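Local atomic coordinates of rhodanese-like domain-containing protein (Rhodopseudomonas palustris, PDB entry 2HHG), a protein that probably acts as a rhodanese-type sulfurtransferase, passing sulfur from thiosulfate to cyanide, although its physiological role remains unknown. Residues A12-A17 with R98-A103; K87-Y92 with M109-V114. One frame throughout, in Å; residues are numbered along the deposited sequence.

From the N terminus, helix 10-18 comes first, and interaction 1 brings it together with helix 97-109, some 80 residues on, closing a long loop. Strand 88-92 lies inside it. Interaction 2 starts from this strand and closes a much shorter loop, whose 16 intervening residues are mostly helical, where 109-114 returns beside 87-92. The two contacts therefore cross rather than nest: 87-92 precedes 98-103, and 109-114 follows it. They share helix 97-109, which carries the N-terminal helix on one flank and packs on the sheet with another, S99 and A103 touching F91 and V114. N-terminal helix, crossover helix and central parallel strands are thus tied together.

Interaction 1 of 2, residues A12-A17 with R98-A103; sequences AMLDEA and RSALAA. With PO4 (phosphate ion), chain B.
L101 reaches from helix 97-109 into the side of helix 10-18, its CD2 resting among M13, L14 and A17. The helices meet through van der Waals contacts, with no hydrogen bond across. L101 CD2 lies 3.8 Å from M13 CB and also presses on the M13 carbonyl, whose O already receives the N-H of A17 within its own helix. The same methyl meets L14 CD2 at 3.8 Å, the two leucine side chains crossing at about a right angle, and A17 CB at 4.1 Å. L14 CD2 also touches A100 CB. A17 lies nearest to L101 by CA position; its CB stands 3.5 Å from A100 O and also meets A100 CB, so its small side chain lets the two helices come close. The helix axes come within 8.9 Å at a crossing angle of 57°.

The polar part of 98-103 faces elsewhere. R98 grips a phosphate ion, probably from the crystallisation liquor, with three hydrogen bonds: its backbone N and NE both reach O2 at 2.9 Å, and NH2 meets O4 in a nearly straight bond of 176°. A bend at chi3 (-70°) turns the guanidinium edge toward the anion, with the phosphorus in its plane. L97 N adds another bond to the phosphate, while E50 takes R98 NH1 in a salt bridge that helps fix the group's rotation. An anion here, at the helix N terminus after the loop containing C93, is consistent with the anion-binding cradle of the rhodanese fold.

L14 also packs on L97 and A17 on K104, along helix 97-109, while S99 and A100 touch H116 of strand 114-117. Helix 97-109 thus lies between the N-terminal helix and the parallel sheet.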
loop_
_atom_site.group_PDB
_atom_site.type_symbol
_atom_site.label_atom_id
_atom_site.label_comp_id
_atom_site.label_asym_id
_atom_site.label_seq_id
_atom_site.Cartn_x
_atom_site.Cartn_y
_atom_site.Cartn_z
ATOM N N ALA A 12 -11.013 -13.743 4.747
ATOM C CA ALA A 12 -12.029 -12.837 5.284
ATOM C C ALA A 12 -11.543 -11.393 5.299
ATOM O O ALA A 12 -12.270 -10.483 4.906
ATOM C CB ALA A 12 -12.446 -13.264 6.682
HETATM N N MSE A 13 -10.311 -11.189 5.749
HETATM C CA MSE A 13 -9.747 -9.843 5.836
HETATM C C MSE A 13 -9.610 -9.183 4.475
HETATM O O MSE A 13 -9.901 -7.993 4.327
HETATM C CB MSE A 13 -8.389 -9.859 6.520
HETATM C CG MSE A 13 -8.424 -10.344 7.947
HETATM SE SE MSE A 13 -6.612 -10.527 8.557
HETATM C CE MSE A 13 -6.957 -11.731 10.025
ATOM N N LEU A 14 -9.157 -9.956 3.492
ATOM C CA LEU A 14 -8.951 -9.452 2.141
ATOM C C LEU A 14 -10.267 -9.143 1.437
ATOM O O LEU A 14 -10.364 -8.143 0.719
ATOM C CB LEU A 14 -8.096 -10.424 1.327
ATOM C CG LEU A 14 -6.616 -10.460 1.720
ATOM C CD1 LEU A 14 -5.936 -11.683 1.135
ATOM C CD2 LEU A 14 -5.890 -9.180 1.300
ATOM N N ASP A 15 -11.278 -9.985 1.654
ATOM C CA ASP A 15 -12.606 -9.745 1.097
ATOM C C ASP A 15 -13.152 -8.415 1.602
ATOM O O ASP A 15 -13.625 -7.586 0.811
ATOM C CB ASP A 15 -13.570 -10.877 1.465
ATOM C CG ASP A 15 -15.002 -10.574 1.055
ATOM O OD1 ASP A 15 -15.237 -10.317 -0.144
ATOM O OD2 ASP A 15 -15.889 -10.582 1.933
ATOM N N GLU A 16 -13.075 -8.211 2.915
ATOM C CA GLU A 16 -13.535 -6.974 3.545
ATOM C C GLU A 16 -12.795 -5.755 3.001
ATOM O O GLU A 16 -13.405 -4.714 2.744
ATOM C CB GLU A 16 -13.344 -7.034 5.061
ATOM C CG GLU A 16 -14.311 -7.945 5.800
ATOM C CD GLU A 16 -13.955 -8.117 7.272
ATOM O OE1 GLU A 16 -13.154 -7.322 7.806
ATOM O OE2 GLU A 16 -14.477 -9.060 7.897
ATOM N N ALA A 17 -11.481 -5.889 2.838
ATOM C CA ALA A 17 -10.664 -4.799 2.326
ATOM C C ALA A 17 -10.976 -4.510 0.861
ATOM O O ALA A 17 -11.294 -3.370 0.504
ATOM C CB ALA A 17 -9.189 -5.114 2.512
ATOM N N ARG A 98 -1.019 -7.526 1.212
ATOM C CA ARG A 98 -0.743 -6.643 2.350
ATOM C C ARG A 98 -1.250 -5.239 2.072
ATOM O O ARG A 98 -1.764 -4.565 2.963
ATOM C CB ARG A 98 0.756 -6.575 2.662
ATOM C CG ARG A 98 1.299 -7.719 3.492
ATOM C CD ARG A 98 2.820 -7.670 3.541
ATOM N NE ARG A 98 3.394 -7.999 2.239
ATOM C CZ ARG A 98 4.654 -7.791 1.867
ATOM N NH1 ARG A 98 5.520 -7.194 2.677
ATOM N NH2 ARG A 98 5.041 -8.163 0.653
ATOM N N SER A 99 -1.083 -4.786 0.832
ATOM C CA SER A 99 -1.474 -3.419 0.498
ATOM C C SER A 99 -2.981 -3.205 0.499
ATOM O O SER A 99 -3.442 -2.095 0.765
ATOM C CB SER A 99 -0.850 -2.959 -0.816
ATOM O OG SER A 99 -1.172 -3.836 -1.869
ATOM N N ALA A 100 -3.755 -4.252 0.209
ATOM C CA ALA A 100 -5.209 -4.158 0.360
ATOM C C ALA A 100 -5.552 -3.950 1.833
ATOM O O ALA A 100 -6.368 -3.092 2.182
ATOM C CB ALA A 100 -5.901 -5.394 -0.185
ATOM N N LEU A 101 -4.920 -4.731 2.707
ATOM C CA LEU A 101 -5.158 -4.576 4.142
ATOM C C LEU A 101 -4.706 -3.207 4.629
ATOM O O LEU A 101 -5.397 -2.570 5.412
ATOM C CB LEU A 101 -4.476 -5.682 4.950
ATOM C CG LEU A 101 -4.864 -7.124 4.623
ATOM C CD1 LEU A 101 -4.249 -8.042 5.657
ATOM C CD2 LEU A 101 -6.382 -7.317 4.558
ATOM N N ALA A 102 -3.558 -2.744 4.141
ATOM C CA ALA A 102 -3.016 -1.446 4.549
ATOM C C ALA A 102 -3.918 -0.295 4.117
ATOM O O ALA A 102 -4.187 0.615 4.895
ATOM C CB ALA A 102 -1.620 -1.249 3.997
ATOM N N ALA A 103 -4.386 -0.333 2.869
ATOM C CA ALA A 103 -5.307 0.688 2.370
ATOM C C ALA A 103 -6.593 0.712 3.190
ATOM O O ALA A 103 -7.087 1.781 3.543
ATOM C CB ALA A 103 -5.610 0.461 0.896
HETATM P P PO4 B . 1.727 -9.868 -0.615
HETATM O O1 PO4 B . 0.705 -9.756 -1.697
HETATM O O2 PO4 B . 1.278 -9.147 0.614
HETATM O O3 PO4 B . 1.888 -11.349 -0.304
HETATM O O4 PO4 B . 3.051 -9.328 -1.078
#

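Interaction 2 of 2, residues K87-Y92 with M109-V114; sequences KKFVFY and MGLKPV
L111 leans over the ring of F89 from the chain that leaves helix 97-109. Its CB is directed at strand 88-92, but contact begins at CG, which chi1 (-157°, anti to the backbone N) brings 3.9 Å from F89 CD2. From there chi2 (72°) places the two methyls: CD1 meets F89 CE2, while CD2 sits over the ring face, 4.1 Å from the F89 centroid, in a CH-pi contact. CD2 also touches the edge of the F91 ring, 4.0 Å from CZ, and V114 CG1 lies at that edge beside CE2. Backbone pairing follows: F89 N donates to P113 O at 3.0 Å and 166°, and V114 CA lies 3.2 Å from F89 O, marking the parallel bridge between F89 and V114. P113, reached through a cis peptide, sets its CG 3.7 Å from K88 CE, whose ammonium end bridges to E22. G110 ends the helix in a Schellman motif. F91 and L111 both touch A106 of the same helix. Strand 88-92, helix 97-109 and strand 114-117 form a beta-alpha-beta crossover between adjacent parallel strands, part of the alpha/beta rhodanese fold.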
loop_
_atom_site.group_PDB
_atom_site.type_symbol
_atom_site.label_atom_id
_atom_site.label_comp_id
_atom_site.label_asym_id
_atom_site.label_seq_id
_atom_site.Cartn_x
_atom_site.Cartn_y
_atom_site.Cartn_z
ATOM N N LYS A 87 -3.891 14.577 -0.573
ATOM C CA LYS A 87 -3.520 13.790 -1.748
ATOM C C LYS A 87 -4.167 12.416 -1.693
ATOM O O LYS A 87 -4.675 12.010 -0.649
ATOM C CB LYS A 87 -1.994 13.651 -1.820
ATOM C CG LYS A 87 -1.284 14.967 -2.137
ATOM C CD LYS A 87 0.216 14.814 -2.195
ATOM C CE LYS A 87 0.876 16.102 -2.662
ATOM N NZ LYS A 87 2.356 15.981 -2.626
ATOM N N LYS A 88 -4.151 11.712 -2.822
ATOM C CA LYS A 88 -4.535 10.308 -2.863
ATOM C C LYS A 88 -3.329 9.438 -2.493
ATOM O O LYS A 88 -2.234 9.623 -3.026
ATOM C CB LYS A 88 -5.081 9.919 -4.245
ATOM C CG LYS A 88 -5.459 8.435 -4.349
ATOM C CD LYS A 88 -6.182 8.070 -5.645
ATOM C CE LYS A 88 -7.674 8.363 -5.553
ATOM N NZ LYS A 88 -8.451 7.761 -6.674
ATOM N N PHE A 89 -3.546 8.492 -1.582
ATOM C CA PHE A 89 -2.495 7.587 -1.119
ATOM C C PHE A 89 -2.673 6.226 -1.751
ATOM O O PHE A 89 -3.696 5.568 -1.551
ATOM C CB PHE A 89 -2.485 7.508 0.408
ATOM C CG PHE A 89 -2.053 8.783 1.048
ATOM C CD1 PHE A 89 -0.729 8.982 1.407
ATOM C CD2 PHE A 89 -2.960 9.823 1.237
ATOM C CE1 PHE A 89 -0.319 10.183 1.966
ATOM C CE2 PHE A 89 -2.561 11.027 1.800
ATOM C CZ PHE A 89 -1.232 11.205 2.162
ATOM N N VAL A 90 -1.684 5.834 -2.545
ATOM C CA VAL A 90 -1.697 4.579 -3.270
ATOM C C VAL A 90 -0.667 3.653 -2.633
ATOM O O VAL A 90 0.537 3.893 -2.738
ATOM C CB VAL A 90 -1.374 4.810 -4.761
ATOM C CG1 VAL A 90 -1.308 3.484 -5.515
ATOM C CG2 VAL A 90 -2.382 5.757 -5.388
ATOM N N PHE A 91 -1.139 2.592 -1.980
ATOM C CA PHE A 91 -0.262 1.671 -1.260
ATOM C C PHE A 91 0.128 0.516 -2.150
ATOM O O PHE A 91 -0.676 0.055 -2.954
ATOM C CB PHE A 91 -0.971 1.144 -0.006
ATOM C CG PHE A 91 -1.301 2.218 0.989
ATOM C CD1 PHE A 91 -0.387 2.573 1.975
ATOM C CD2 PHE A 91 -2.520 2.897 0.930
ATOM C CE1 PHE A 91 -0.680 3.581 2.886
ATOM C CE2 PHE A 91 -2.818 3.902 1.837
ATOM C CZ PHE A 91 -1.897 4.243 2.819
ATOM N N TYR A 92 1.360 0.042 -2.015
ATOM C CA TYR A 92 1.749 -1.172 -2.729
ATOM C C TYR A 92 2.671 -2.063 -1.922
ATOM O O TYR A 92 3.433 -1.602 -1.078
ATOM C CB TYR A 92 2.339 -0.872 -4.114
ATOM C CG TYR A 92 3.773 -0.400 -4.130
ATOM C CD1 TYR A 92 4.815 -1.286 -4.393
ATOM C CD2 TYR A 92 4.084 0.940 -3.928
ATOM C CE1 TYR A 92 6.140 -0.850 -4.425
ATOM C CE2 TYR A 92 5.406 1.385 -3.967
ATOM C CZ TYR A 92 6.420 0.485 -4.227
ATOM O OH TYR A 92 7.727 0.926 -4.278
HETATM N N MSE A 109 -9.063 4.636 9.399
HETATM C CA MSE A 109 -8.569 5.700 10.268
HETATM C C MSE A 109 -9.098 7.062 9.861
HETATM O O MSE A 109 -9.093 7.995 10.663
HETATM C CB MSE A 109 -7.041 5.736 10.257
HETATM C CG MSE A 109 -6.418 4.503 10.846
HETATM SE SE MSE A 109 -4.494 4.560 10.748
HETATM C CE MSE A 109 -4.184 5.956 12.066
ATOM N N GLY A 110 -9.522 7.176 8.604
ATOM C CA GLY A 110 -9.973 8.453 8.053
ATOM C C GLY A 110 -9.140 8.995 6.900
ATOM O O GLY A 110 -9.501 10.016 6.312
ATOM N N LEU A 111 -8.032 8.334 6.555
ATOM C CA LEU A 111 -7.234 8.760 5.400
ATOM C C LEU A 111 -8.075 8.601 4.134
ATOM O O LEU A 111 -8.711 7.568 3.946
ATOM C CB LEU A 111 -5.944 7.945 5.284
ATOM C CG LEU A 111 -4.793 8.594 4.502
ATOM C CD1 LEU A 111 -4.189 9.742 5.282
ATOM C CD2 LEU A 111 -3.704 7.587 4.161
ATOM N N LYS A 112 -8.079 9.620 3.279
ATOM C CA LYS A 112 -8.956 9.640 2.098
ATOM C C LYS A 112 -8.373 10.559 1.039
ATOM O O LYS A 112 -7.904 11.640 1.372
ATOM C CB LYS A 112 -10.336 10.214 2.451
ATOM C CG LYS A 112 -11.256 9.383 3.299
ATOM C CD LYS A 112 -12.556 10.150 3.529
ATOM C CE LYS A 112 -13.401 9.547 4.636
ATOM N NZ LYS A 112 -12.720 9.604 5.955
ATOM N N PRO A 113 -8.437 10.168 -0.246
ATOM C CA PRO A 113 -8.804 8.863 -0.776
ATOM C C PRO A 113 -7.601 7.922 -0.792
ATOM O O PRO A 113 -6.461 8.387 -0.871
ATOM C CB PRO A 113 -9.252 9.191 -2.201
ATOM C CG PRO A 113 -8.440 10.375 -2.580
ATOM C CD PRO A 113 -8.143 11.135 -1.321
ATOM N N VAL A 114 -7.856 6.620 -0.711
ATOM C CA VAL A 114 -6.779 5.639 -0.750
ATOM C C VAL A 114 -7.033 4.606 -1.834
ATOM O O VAL A 114 -8.177 4.409 -2.278
ATOM C CB VAL A 114 -6.556 4.915 0.612
ATOM C CG1 VAL A 114 -6.344 5.907 1.746
ATOM C CG2 VAL A 114 -7.704 3.993 0.944
#